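Beta-galactosidase (Trichoderma reesei, PDB 3OG2) probably hydrolyses terminal non-reducing beta-D-galactose residues from beta-D-galactosides, as a glycosylated member of glycoside hydrolase family 35. Local coordinates at residues Val299-Lys309 against Glu357-Gln365; Ser56-Lys64 against Phe100-Leu111. All coordinates share one frame; numbering follows the deposited sequence. Where two conformers were deposited one is given.

In the fold
Both contacts pair helices of the family 35 TIM barrel, their centres 23 Å apart, and in sequence contact 2 is complete before contact 1 begins. They meet directly where Tyr-359 OH of contact 1 lies 2.7 Å from Lys-64 O of contact 2, a probable hydrogen bond. Their chemistry differs: contact 1 is largely polar and packs against a glycan attached to the protein itself, whereas contact 2 is apolar and aromatic. Neither includes a residue seen to bind galactose, but both lie near that site: the side chain of Tyr-308 is about 10 Å from that of the galactose-binding Glu-278, and that of Phe-100 about 9 Å from that of Tyr-76.

Contact 1: residues Val299-Lys309 against Glu357-Gln365; sequences VNHEFERVFYK and EKYSELKLQ. With MAN (alpha-D-mannopyranose), chain B; NAG (2-acetamido-2-deoxy-beta-D-glucopyranose), chain C; MAN (alpha-D-mannopyranose), chain D; BMA (beta-D-mannopyranose), chain E.
His-301 lays its imidazole on the carboxylate of Glu-357, the two planes only 14° apart, with OE2 of Glu-357 over the ring centre; Glu-302 CG touches the opposite face. Held in this sandwich, His-301 NE2 donates 2.9 Å to O4 of a glycan mannose, whose O3 receives both NH1 and NH2 of Arg-305, while Arg-305 NE donates to Arg-448 O. Glu-357 in turn accepts from mannose residues on both oxygens: OE1 from O2 of the beta-mannose, OE2 from O2 of another alpha-mannose at 2.6 Å.

Deeper in, Glu-304 is a knob among Lys-358, Glu-361, Leu-362 and Gln-365. Its extended chain brings OE1 to 2.6 Å from Lys-358 O, a spacing that suggests a protonated acid. Lys-358, with CG wedged between backbone N and carbonyl carbon (chi1 56°) and a bend at chi3, carries NZ to Val-299 O at 2.7 Å, in the carbonyl plane; Gly-281 O and Gly-345 O also accept from it. Glu-361 answers as the reciprocal knob, and its OE2 takes a straight bond from Gln-365 NE2 (2.9 Å) on the anti lone pair. That amide also reaches Glu-304 O weakly, while its OE1, buried without a polar partner, lies at the edge of the Tyr-308 ring, 3.1 Å from Tyr-308 CB. Tyr-308 OH bonds Gln-280 O on strand 275-280.

With the helix axes 8.8 Å apart and 26° from parallel, the chemistry implies a polar interface: lysine ties it to neighbouring loops, a probably neutral Glu-304 fills its middle, and sugar hydroxyls bond to His-301, Arg-305 and Glu-357 at one end.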
loop_
_atom_site.group_PDB
_atom_site.type_symbol
_atom_site.label_atom_id
_atom_site.label_comp_id
_atom_site.label_asym_id
_atom_site.label_seq_id
_atom_site.Cartn_x
_atom_site.Cartn_y
_atom_site.Cartn_z
ATOM N N VAL A 299 1.463 -12.505 -6.571
ATOM C CA VAL A 299 0.341 -12.322 -5.644
ATOM C C VAL A 299 -0.884 -11.910 -6.464
ATOM O O VAL A 299 -1.362 -10.777 -6.379
ATOM C CB VAL A 299 0.690 -11.313 -4.547
ATOM C CG1 VAL A 299 -0.427 -11.253 -3.523
ATOM C CG2 VAL A 299 2.046 -11.669 -3.888
ATOM N N ASN A 300 -1.359 -12.867 -7.260
ATOM C CA ASN A 300 -2.375 -12.529 -8.280
ATOM C C ASN A 300 -3.767 -12.962 -7.867
ATOM O O ASN A 300 -4.028 -13.278 -6.686
ATOM C CB ASN A 300 -1.899 -13.139 -9.604
ATOM C CG ASN A 300 -2.026 -14.665 -9.625
ATOM O OD1 ASN A 300 -2.278 -15.283 -8.604
ATOM N ND2 ASN A 300 -1.867 -15.243 -10.794
ATOM N N HIS A 301 -4.708 -12.980 -8.810
ATOM C CA HIS A 301 -6.088 -13.352 -8.454
ATOM C C HIS A 301 -6.203 -14.790 -7.967
ATOM O O HIS A 301 -7.104 -15.135 -7.195
ATOM C CB HIS A 301 -7.007 -13.080 -9.671
ATOM C CG HIS A 301 -6.752 -13.968 -10.823
ATOM N ND1 HIS A 301 -5.740 -13.804 -11.740
ATOM C CD2 HIS A 301 -7.457 -15.079 -11.194
ATOM C CE1 HIS A 301 -5.826 -14.816 -12.648
ATOM N NE2 HIS A 301 -6.848 -15.589 -12.329
ATOM N N GLU A 302 -5.308 -15.661 -8.468
ATOM C CA GLU A 302 -5.308 -17.064 -8.060
ATOM C C GLU A 302 -4.877 -17.188 -6.602
ATOM O O GLU A 302 -5.464 -17.927 -5.816
ATOM C CB GLU A 302 -4.395 -17.904 -8.962
ATOM C CG GLU A 302 -4.943 -17.940 -10.383
ATOM C CD GLU A 302 -4.036 -18.622 -11.373
ATOM O OE1 GLU A 302 -2.799 -18.518 -11.191
ATOM O OE2 GLU A 302 -4.555 -19.176 -12.359
ATOM N N PHE A 303 -3.796 -16.465 -6.289
ATOM C CA PHE A 303 -3.392 -16.413 -4.885
ATOM C C PHE A 303 -4.570 -15.976 -4.027
ATOM O O PHE A 303 -4.837 -16.511 -2.954
ATOM C CB PHE A 303 -2.176 -15.468 -4.765
ATOM C CG PHE A 303 -2.047 -14.892 -3.369
ATOM C CD1 PHE A 303 -1.369 -15.591 -2.390
ATOM C CD2 PHE A 303 -2.574 -13.652 -3.011
ATOM C CE1 PHE A 303 -1.254 -15.095 -1.097
ATOM C CE2 PHE A 303 -2.501 -13.137 -1.735
ATOM C CZ PHE A 303 -1.822 -13.862 -0.766
ATOM N N GLU A 304 -5.280 -14.918 -4.439
ATOM C CA GLU A 304 -6.383 -14.416 -3.581
ATOM C C GLU A 304 -7.444 -15.463 -3.383
ATOM O O GLU A 304 -7.930 -15.713 -2.268
ATOM C CB GLU A 304 -7.056 -13.153 -4.170
ATOM C CG GLU A 304 -6.049 -11.979 -4.199
ATOM C CD GLU A 304 -6.737 -10.758 -4.771
ATOM O OE1 GLU A 304 -7.646 -10.951 -5.676
ATOM O OE2 GLU A 304 -6.358 -9.644 -4.435
ATOM N N ARG A 305 -7.871 -16.118 -4.488
ATOM C CA ARG A 305 -9.022 -17.034 -4.236
ATOM C C ARG A 305 -8.560 -18.244 -3.427
ATOM O O ARG A 305 -9.352 -18.677 -2.568
ATOM C CB ARG A 305 -9.722 -17.351 -5.514
ATOM C CG ARG A 305 -8.840 -18.090 -6.483
ATOM C CD ARG A 305 -9.397 -17.826 -7.924
ATOM N NE ARG A 305 -8.699 -18.750 -8.800
ATOM C CZ ARG A 305 -8.844 -18.820 -10.132
ATOM N NH1 ARG A 305 -9.634 -17.988 -10.836
ATOM N NH2 ARG A 305 -8.154 -19.768 -10.775
ATOM N N VAL A 306 -7.346 -18.773 -3.614
ATOM C CA VAL A 306 -6.955 -19.924 -2.766
ATOM C C VAL A 306 -6.614 -19.491 -1.358
ATOM O O VAL A 306 -7.111 -20.058 -0.364
ATOM C CB VAL A 306 -5.764 -20.684 -3.392
ATOM C CG1 VAL A 306 -5.313 -21.830 -2.481
ATOM C CG2 VAL A 306 -6.091 -21.219 -4.791
ATOM N N PHE A 307 -5.717 -18.483 -1.221
ATOM C CA PHE A 307 -5.277 -18.157 0.133
ATOM C C PHE A 307 -6.302 -17.375 0.951
ATOM O O PHE A 307 -6.386 -17.557 2.175
ATOM C CB PHE A 307 -3.972 -17.330 0.091
ATOM C CG PHE A 307 -2.737 -18.168 -0.197
ATOM C CD1 PHE A 307 -2.423 -18.561 -1.479
ATOM C CD2 PHE A 307 -1.898 -18.503 0.906
ATOM C CE1 PHE A 307 -1.277 -19.272 -1.725
ATOM C CE2 PHE A 307 -0.743 -19.260 0.648
ATOM C CZ PHE A 307 -0.439 -19.629 -0.648
ATOM N N TYR A 308 -7.079 -16.491 0.337
ATOM C CA TYR A 308 -8.033 -15.704 1.147
ATOM C C TYR A 308 -9.190 -16.583 1.574
ATOM O O TYR A 308 -9.658 -16.512 2.715
ATOM C CB TYR A 308 -8.522 -14.452 0.454
ATOM C CG TYR A 308 -7.432 -13.410 0.176
ATOM C CD1 TYR A 308 -6.105 -13.610 0.518
ATOM C CD2 TYR A 308 -7.793 -12.215 -0.433
ATOM C CE1 TYR A 308 -5.151 -12.639 0.257
ATOM C CE2 TYR A 308 -6.840 -11.242 -0.708
ATOM C CZ TYR A 308 -5.529 -11.465 -0.354
ATOM O OH TYR A 308 -4.590 -10.498 -0.631
ATOM N N LYS A 309 -9.674 -17.463 0.684
ATOM C CA LYS A 309 -10.735 -18.396 1.124
ATOM C C LYS A 309 -10.181 -19.382 2.146
ATOM O O LYS A 309 -10.959 -19.849 2.982
ATOM C CB LYS A 309 -11.318 -19.120 -0.096
ATOM C CG LYS A 309 -12.098 -18.138 -0.997
ATOM C CD LYS A 309 -12.621 -18.800 -2.264
ATOM C CE LYS A 309 -13.183 -17.713 -3.209
ATOM N NZ LYS A 309 -13.834 -18.268 -4.397
ATOM N N GLU A 357 -6.516 -8.070 -12.501
ATOM C CA GLU A 357 -7.592 -9.050 -12.255
ATOM C C GLU A 357 -7.817 -9.290 -10.772
ATOM O O GLU A 357 -8.941 -9.526 -10.319
ATOM C CB GLU A 357 -7.262 -10.337 -12.980
ATOM C CG GLU A 357 -8.455 -11.314 -12.949
ATOM C CD GLU A 357 -8.446 -12.374 -14.056
ATOM O OE1 GLU A 357 -7.759 -12.202 -15.117
ATOM O OE2 GLU A 357 -9.142 -13.383 -13.894
ATOM N N LYS A 358 -6.714 -9.215 -9.996
ATOM C CA LYS A 358 -6.847 -9.461 -8.557
ATOM C C LYS A 358 -7.792 -8.465 -7.910
ATOM O O LYS A 358 -8.425 -8.778 -6.905
ATOM C CB LYS A 358 -5.477 -9.444 -7.812
ATOM C CG LYS A 358 -4.718 -8.143 -8.039
ATOM C CD LYS A 358 -3.357 -8.151 -7.387
ATOM C CE LYS A 358 -3.427 -8.287 -5.858
ATOM N NZ LYS A 358 -2.042 -8.378 -5.275
ATOM N N TYR A 359 -7.957 -7.261 -8.421
ATOM C CA TYR A 359 -8.957 -6.318 -7.866
ATOM C C TYR A 359 -10.343 -6.929 -7.989
ATOM O O TYR A 359 -11.147 -6.938 -7.042
ATOM C CB TYR A 359 -8.839 -4.941 -8.581
ATOM C CG TYR A 359 -9.894 -3.981 -8.060
ATOM C CD1 TYR A 359 -11.179 -3.917 -8.633
ATOM C CD2 TYR A 359 -9.595 -3.125 -6.973
ATOM C CE1 TYR A 359 -12.157 -3.065 -8.164
ATOM C CE2 TYR A 359 -10.568 -2.270 -6.495
ATOM C CZ TYR A 359 -11.840 -2.239 -7.098
ATOM O OH TYR A 359 -12.839 -1.404 -6.667
ATOM N N SER A 360 -10.684 -7.351 -9.233
ATOM C CA SER A 360 -12.064 -7.814 -9.451
ATOM C C SER A 360 -12.337 -9.085 -8.677
ATOM O O SER A 360 -13.459 -9.262 -8.173
ATOM C CB SER A 360 -12.287 -8.030 -10.948
ATOM O OG SER A 360 -12.033 -6.803 -11.661
ATOM N N GLU A 361 -11.318 -9.964 -8.554
ATOM C CA GLU A 361 -11.530 -11.183 -7.739
ATOM C C GLU A 361 -11.737 -10.821 -6.272
ATOM O O GLU A 361 -12.573 -11.418 -5.597
ATOM C CB GLU A 361 -10.326 -12.083 -7.901
ATOM C CG GLU A 361 -10.299 -13.190 -6.841
ATOM C CD GLU A 361 -11.474 -14.143 -6.810
ATOM O OE1 GLU A 361 -11.946 -14.491 -7.936
ATOM O OE2 GLU A 361 -11.948 -14.611 -5.714
ATOM N N LEU A 362 -10.990 -9.818 -5.770
ATOM C CA LEU A 362 -11.159 -9.427 -4.360
ATOM C C LEU A 362 -12.545 -8.864 -4.128
ATOM O O LEU A 362 -13.136 -9.123 -3.060
ATOM C CB LEU A 362 -10.058 -8.440 -4.013
ATOM C CG LEU A 362 -9.946 -8.011 -2.570
ATOM C CD1 LEU A 362 -9.880 -9.197 -1.607
ATOM C CD2 LEU A 362 -8.674 -7.158 -2.425
ATOM N N LYS A 363 -13.089 -8.126 -5.113
ATOM C CA LYS A 363 -14.462 -7.617 -4.978
ATOM C C LYS A 363 -15.458 -8.754 -4.861
ATOM O O LYS A 363 -16.430 -8.653 -4.126
ATOM C CB LYS A 363 -14.776 -6.794 -6.246
ATOM C CG LYS A 363 -16.200 -6.263 -6.267
ATOM C CD LYS A 363 -16.467 -5.268 -7.434
ATOM C CE LYS A 363 -16.167 -5.980 -8.775
ATOM N NZ LYS A 363 -16.552 -5.080 -9.909
ATOM N N LEU A 364 -15.268 -9.883 -5.583
ATOM C CA LEU A 364 -16.239 -10.971 -5.437
ATOM C C LEU A 364 -16.276 -11.456 -3.990
ATOM O O LEU A 364 -17.342 -11.783 -3.444
ATOM C CB LEU A 364 -15.854 -12.140 -6.332
ATOM C CG LEU A 364 -15.664 -11.847 -7.808
ATOM C CD1 LEU A 364 -15.371 -13.152 -8.559
ATOM C CD2 LEU A 364 -16.892 -11.171 -8.393
ATOM N N GLN A 365 -15.090 -11.479 -3.373
ATOM C CA GLN A 365 -15.016 -11.974 -1.984
ATOM C C GLN A 365 -15.574 -10.986 -0.985
ATOM O O GLN A 365 -16.300 -11.383 -0.063
ATOM C CB GLN A 365 -13.544 -12.262 -1.646
ATOM C CG GLN A 365 -12.936 -13.376 -2.536
ATOM C CD GLN A 365 -11.486 -13.615 -2.170
ATOM O OE1 GLN A 365 -11.005 -13.292 -1.070
ATOM N NE2 GLN A 365 -10.720 -14.180 -3.069
HETATM C C1 MAN B . -8.733 -18.422 -17.033
HETATM C C2 MAN B . -9.345 -19.282 -15.944
HETATM C C3 MAN B . -8.901 -18.851 -14.544
HETATM C C4 MAN B . -7.379 -18.818 -14.522
HETATM C C5 MAN B . -6.861 -17.844 -15.593
HETATM C C6 MAN B . -5.317 -17.926 -15.675
HETATM O O2 MAN B . -8.878 -20.596 -16.206
HETATM O O3 MAN B . -9.388 -19.750 -13.572
HETATM O O4 MAN B . -6.975 -18.337 -13.263
HETATM O O5 MAN B . -7.351 -18.295 -16.854
HETATM O O6 MAN B . -4.842 -16.905 -16.536
HETATM C C1 NAG C . -8.720 -6.321 -17.012
HETATM C C2 NAG C . -9.382 -7.690 -16.916
HETATM C C3 NAG C . -8.420 -8.726 -16.374
HETATM C C4 NAG C . -7.138 -8.731 -17.224
HETATM C C5 NAG C . -6.562 -7.300 -17.260
HETATM C C6 NAG C . -5.361 -7.167 -18.182
HETATM C C7 NAG C . -11.779 -7.428 -16.424
HETATM C C8 NAG C . -12.795 -7.068 -15.378
HETATM N N2 NAG C . -10.531 -7.578 -15.995
HETATM O O3 NAG C . -9.014 -9.987 -16.339
HETATM O O4 NAG C . -6.197 -9.586 -16.566
HETATM O O5 NAG C . -7.574 -6.449 -17.830
HETATM O O6 NAG C . -5.642 -7.676 -19.474
HETATM O O7 NAG C . -12.070 -7.436 -17.629
HETATM C C1 MAN D . -8.614 -13.660 -18.010
HETATM C C2 MAN D . -8.787 -14.764 -16.977
HETATM C C3 MAN D . -9.021 -16.090 -17.742
HETATM C C4 MAN D . -10.262 -15.940 -18.657
HETATM C C5 MAN D . -9.997 -14.783 -19.648
HETATM C C6 MAN D . -11.254 -14.527 -20.488
HETATM O O2 MAN D . -9.912 -14.451 -16.171
HETATM O O3 MAN D . -9.328 -17.094 -16.731
HETATM O O4 MAN D . -10.419 -17.139 -19.386
HETATM O O5 MAN D . -9.743 -13.601 -18.882
HETATM O O6 MAN D . -10.951 -13.563 -21.509
HETATM C C1 BMA E . -5.522 -10.408 -17.376
HETATM C C2 BMA E . -4.475 -11.192 -16.574
HETATM C C3 BMA E . -3.772 -12.179 -17.511
HETATM C C4 BMA E . -4.792 -13.097 -18.201
HETATM C C5 BMA E . -5.845 -12.210 -18.914
HETATM C C6 BMA E . -6.918 -12.991 -19.631
HETATM O O2 BMA E . -5.079 -11.864 -15.453
HETATM O O3 BMA E . -2.908 -12.982 -16.716
HETATM O O4 BMA E . -4.071 -13.854 -19.192
HETATM O O5 BMA E . -6.484 -11.335 -17.940
HETATM O O6 BMA E . -7.443 -14.022 -18.747
HETATM O O HOH W 1 -4.208 -10.479 -10.782
HETATM O O HOH W 2 -10.410 -15.257 -9.962
HETATM O O HOH W 3 -14.225 -15.894 -5.671
#

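Contact 2: residues Ser56-Lys64 against Phe100-Leu111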
loop_
_atom_site.group_PDB
_atom_site.type_symbol
_atom_site.label_atom_id
_atom_site.label_comp_id
_atom_site.label_asym_id
_atom_site.label_seq_id
_atom_site.Cartn_x
_atom_site.Cartn_y
_atom_site.Cartn_z
ATOM N N SER A 56 -6.847 15.487 -1.742
ATOM C CA SER A 56 -8.120 15.261 -2.470
ATOM C C SER A 56 -8.193 13.932 -3.213
ATOM O O SER A 56 -9.248 13.604 -3.794
ATOM C CB SER A 56 -8.382 16.468 -3.404
ATOM O OG SER A 56 -7.274 16.594 -4.284
ATOM N N LEU A 57 -7.114 13.117 -3.191
ATOM C CA LEU A 57 -7.189 11.775 -3.764
ATOM C C LEU A 57 -7.480 10.696 -2.732
ATOM O O LEU A 57 -7.735 9.557 -3.136
ATOM C CB LEU A 57 -5.853 11.438 -4.474
ATOM C CG LEU A 57 -5.780 12.077 -5.874
ATOM C CD1 LEU A 57 -4.381 11.811 -6.435
ATOM C CD2 LEU A 57 -6.863 11.527 -6.810
ATOM N N TYR A 58 -7.488 11.004 -1.433
ATOM C CA TYR A 58 -7.869 9.918 -0.518
ATOM C C TYR A 58 -9.244 9.383 -0.808
ATOM O O TYR A 58 -9.454 8.159 -0.750
ATOM C CB TYR A 58 -7.806 10.420 0.926
ATOM C CG TYR A 58 -6.408 10.771 1.398
ATOM C CD1 TYR A 58 -5.316 9.971 1.034
ATOM C CD2 TYR A 58 -6.219 11.898 2.193
ATOM C CE1 TYR A 58 -4.023 10.313 1.467
ATOM C CE2 TYR A 58 -4.925 12.238 2.645
ATOM C CZ TYR A 58 -3.859 11.440 2.271
ATOM O OH TYR A 58 -2.565 11.747 2.717
ATOM N N LEU A 59 -10.197 10.228 -1.182
ATOM C CA LEU A 59 -11.541 9.742 -1.460
ATOM C C LEU A 59 -11.542 8.839 -2.676
ATOM O O LEU A 59 -12.337 7.892 -2.755
ATOM C CB LEU A 59 -12.515 10.911 -1.678
ATOM C CG LEU A 59 -13.981 10.525 -1.794
ATOM C CD1 LEU A 59 -14.559 9.770 -0.586
ATOM C CD2 LEU A 59 -14.811 11.781 -2.093
ATOM N N ASP A 60 -10.693 9.115 -3.662
ATOM C CA ASP A 60 -10.573 8.190 -4.803
ATOM C C ASP A 60 -10.188 6.817 -4.342
ATOM O O ASP A 60 -10.826 5.811 -4.733
ATOM C CB ASP A 60 -9.541 8.767 -5.788
ATOM C CG ASP A 60 -9.427 7.870 -7.004
ATOM O OD1 ASP A 60 -10.476 7.503 -7.601
ATOM O OD2 ASP A 60 -8.293 7.526 -7.413
ATOM N N VAL A 61 -9.155 6.716 -3.513
ATOM C CA VAL A 61 -8.773 5.358 -3.098
ATOM C C VAL A 61 -9.851 4.803 -2.199
ATOM O O VAL A 61 -10.151 3.575 -2.316
ATOM C CB VAL A 61 -7.371 5.476 -2.505
ATOM C CG1 VAL A 61 -6.311 5.481 -3.601
ATOM C CG2 VAL A 61 -7.239 6.766 -1.727
ATOM N N PHE A 62 -10.490 5.543 -1.320
ATOM C CA PHE A 62 -11.556 4.968 -0.488
ATOM C C PHE A 62 -12.729 4.507 -1.326
ATOM O O PHE A 62 -13.329 3.474 -1.006
ATOM C CB PHE A 62 -12.043 5.969 0.559
ATOM C CG PHE A 62 -11.187 6.155 1.789
ATOM C CD1 PHE A 62 -10.581 7.372 2.045
ATOM C CD2 PHE A 62 -10.979 5.156 2.704
ATOM C CE1 PHE A 62 -9.804 7.553 3.191
ATOM C CE2 PHE A 62 -10.214 5.318 3.848
ATOM C CZ PHE A 62 -9.626 6.532 4.115
ATOM N N HIS A 63 -13.098 5.214 -2.387
ATOM C CA HIS A 63 -14.167 4.737 -3.237
ATOM C C HIS A 63 -13.832 3.371 -3.848
ATOM O O HIS A 63 -14.661 2.502 -4.006
ATOM C CB HIS A 63 -14.338 5.692 -4.439
ATOM C CG HIS A 63 -15.106 6.921 -4.215
ATOM N ND1 HIS A 63 -15.022 8.027 -5.031
ATOM C CD2 HIS A 63 -16.060 7.146 -3.281
ATOM C CE1 HIS A 63 -15.878 8.933 -4.593
ATOM N NE2 HIS A 63 -16.521 8.424 -3.517
ATOM N N LYS A 64 -12.548 3.225 -4.241
ATOM C CA LYS A 64 -12.100 1.984 -4.894
ATOM C C LYS A 64 -12.077 0.853 -3.861
ATOM O O LYS A 64 -12.381 -0.302 -4.217
ATOM C CB LYS A 64 -10.734 2.236 -5.524
ATOM C CG LYS A 64 -10.871 3.090 -6.776
ATOM C CD LYS A 64 -9.573 3.706 -7.279
ATOM C CE LYS A 64 -9.911 4.438 -8.594
ATOM N NZ LYS A 64 -8.792 5.226 -9.093
ATOM N N PHE A 100 -7.846 12.632 5.470
ATOM C CA PHE A 100 -7.925 11.187 5.418
ATOM C C PHE A 100 -9.161 10.758 6.230
ATOM O O PHE A 100 -9.978 9.966 5.723
ATOM C CB PHE A 100 -6.625 10.593 5.946
ATOM C CG PHE A 100 -6.462 9.099 5.705
ATOM C CD1 PHE A 100 -6.105 8.678 4.449
ATOM C CD2 PHE A 100 -6.595 8.172 6.727
ATOM C CE1 PHE A 100 -5.826 7.348 4.210
ATOM C CE2 PHE A 100 -6.358 6.815 6.485
ATOM C CZ PHE A 100 -5.988 6.391 5.208
ATOM N N PHE A 101 -9.300 11.263 7.462
ATOM C CA PHE A 101 -10.505 10.960 8.244
ATOM C C PHE A 101 -11.791 11.398 7.550
ATOM O O PHE A 101 -12.785 10.675 7.550
ATOM C CB PHE A 101 -10.421 11.616 9.611
ATOM C CG PHE A 101 -9.264 11.188 10.510
ATOM C CD1 PHE A 101 -8.761 9.889 10.499
ATOM C CD2 PHE A 101 -8.675 12.111 11.374
ATOM C CE1 PHE A 101 -7.710 9.495 11.304
ATOM C CE2 PHE A 101 -7.612 11.706 12.218
ATOM C CZ PHE A 101 -7.149 10.398 12.177
ATOM N N GLU A 102 -11.739 12.622 6.986
ATOM C CA GLU A 102 -12.930 13.138 6.302
ATOM C C GLU A 102 -13.307 12.288 5.111
ATOM O O GLU A 102 -14.520 12.039 4.882
ATOM C CB GLU A 102 -12.692 14.610 5.913
ATOM C CG GLU A 102 -12.610 15.485 7.172
ATOM C CD GLU A 102 -12.514 16.962 6.885
ATOM O OE1 GLU A 102 -12.554 17.308 5.678
ATOM O OE2 GLU A 102 -12.401 17.775 7.844
ATOM N N ALA A 103 -12.297 11.852 4.361
ATOM C CA ALA A 103 -12.606 11.013 3.209
ATOM C C ALA A 103 -13.186 9.669 3.661
ATOM O O ALA A 103 -14.047 9.116 3.000
ATOM C CB ALA A 103 -11.364 10.767 2.359
ATOM N N ALA A 104 -12.700 9.125 4.774
ATOM C CA ALA A 104 -13.247 7.856 5.275
ATOM C C ALA A 104 -14.725 8.028 5.596
ATOM O O ALA A 104 -15.578 7.228 5.204
ATOM C CB ALA A 104 -12.486 7.382 6.526
ATOM N N THR A 105 -15.016 9.119 6.319
ATOM C CA THR A 105 -16.456 9.386 6.638
ATOM C C THR A 105 -17.264 9.554 5.355
ATOM O O THR A 105 -18.365 9.000 5.270
ATOM C CB THR A 105 -16.562 10.635 7.511
ATOM O OG1 THR A 105 -15.922 10.364 8.759
ATOM C CG2 THR A 105 -18.029 11.042 7.733
ATOM N N LYS A 106 -16.739 10.275 4.378
ATOM C CA LYS A 106 -17.492 10.507 3.142
ATOM C C LYS A 106 -17.708 9.231 2.329
ATOM O O LYS A 106 -18.728 9.141 1.653
ATOM C CB LYS A 106 -16.731 11.556 2.300
ATOM C CG LYS A 106 -17.582 12.095 1.143
ATOM C CD LYS A 106 -17.020 13.416 0.579
ATOM C CE LYS A 106 -17.928 13.902 -0.551
ATOM N NZ LYS A 106 -18.626 12.792 -1.297
ATOM N N ALA A 107 -16.762 8.299 2.432
ATOM C CA ALA A 107 -16.858 7.044 1.686
ATOM C C ALA A 107 -17.645 6.014 2.443
ATOM O O ALA A 107 -18.000 4.987 1.877
ATOM C CB ALA A 107 -15.478 6.482 1.399
ATOM N N GLY A 108 -17.880 6.205 3.737
ATOM C CA GLY A 108 -18.511 5.200 4.554
ATOM C C GLY A 108 -17.555 4.063 4.913
ATOM O O GLY A 108 -17.982 2.903 4.897
ATOM N N ILE A 109 -16.346 4.386 5.279
ATOM C CA ILE A 109 -15.288 3.444 5.665
ATOM C C ILE A 109 -14.876 3.719 7.089
ATOM O O ILE A 109 -14.735 4.892 7.486
ATOM C CB ILE A 109 -14.093 3.621 4.676
ATOM C CG1 ILE A 109 -14.490 3.084 3.301
ATOM C CG2 ILE A 109 -12.763 3.055 5.208
ATOM C CD1 ILE A 109 -14.619 1.577 3.264
ATOM N N TYR A 110 -14.696 2.648 7.870
ATOM C CA TYR A 110 -14.141 2.769 9.222
ATOM C C TYR A 110 -12.619 2.580 9.148
ATOM O O TYR A 110 -12.091 2.118 8.126
ATOM C CB TYR A 110 -14.779 1.751 10.153
ATOM C CG TYR A 110 -16.234 2.038 10.427
ATOM C CD1 TYR A 110 -16.573 3.211 11.098
ATOM C CD2 TYR A 110 -17.238 1.159 10.064
ATOM C CE1 TYR A 110 -17.923 3.527 11.405
ATOM C CE2 TYR A 110 -18.559 1.458 10.364
ATOM C CZ TYR A 110 -18.875 2.611 11.027
ATOM O OH TYR A 110 -20.229 2.904 11.287
ATOM N N LEU A 111 -11.920 2.951 10.238
ATOM C CA LEU A 111 -10.464 2.903 10.214
ATOM C C LEU A 111 -9.879 2.171 11.415
ATOM O O LEU A 111 -10.354 2.315 12.569
ATOM C CB LEU A 111 -9.894 4.337 10.245
ATOM C CG LEU A 111 -10.213 5.199 9.004
ATOM C CD1 LEU A 111 -9.705 6.630 9.240
ATOM C CD2 LEU A 111 -9.677 4.614 7.733
HETATM O O HOH W 4 -18.707 9.950 -2.474
#
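Different first torsions set the aromatic cluster: Phe-62 turns CG away from its carbonyl carbon, while Phe-100 swings CG away from its backbone N (chi1 -169°), and the two rings meet between the helices. Phe-62 points its edge at the face of Phe-100, CZ standing 3.8 Å above the ring centre, in a tilted pair with planes at 52°. Phe-100 then offers its own edge to Tyr-58, whose plane is perpendicular to it; CD1 of Phe-100 sits over the middle of the Tyr-58 ring, 3.7 Å from Tyr-58 CG. The result is two successive edge-to-face pairs, both with centroids 5.1 Å apart. Tyr-58 OH leaves the cluster to bond Pro-49 O.

Phe-62 is also the knob in a hole formed by Phe-100, Ala-103, Ala-104 and Ala-107. Ala-103 CB comes within 3.5 Å of Phe-62 CD1, and the Ala-104 methyl makes a CH-pi contact over the ring face. Ile-109 CG2 and Leu-111 CD2 close in on Phe-62 CE2, so the ring spans from helix 98-107 to strand 110-116; Val-73 of the adjacent strand touches it too. Nearer the surface, Leu-59 CD2 packs 3.8 Å from Lys-106 CD.

The axes pass 8.8 Å apart at a crossing angle of -38°, a close approach matched by Ala-103, Ala-104 and Ala-107, all in contact with Phe-62. No hydrogen bond crosses directly between the segments, consistent with a join made by apolar packing (513 Å² buried) and edge-to-face ring contacts.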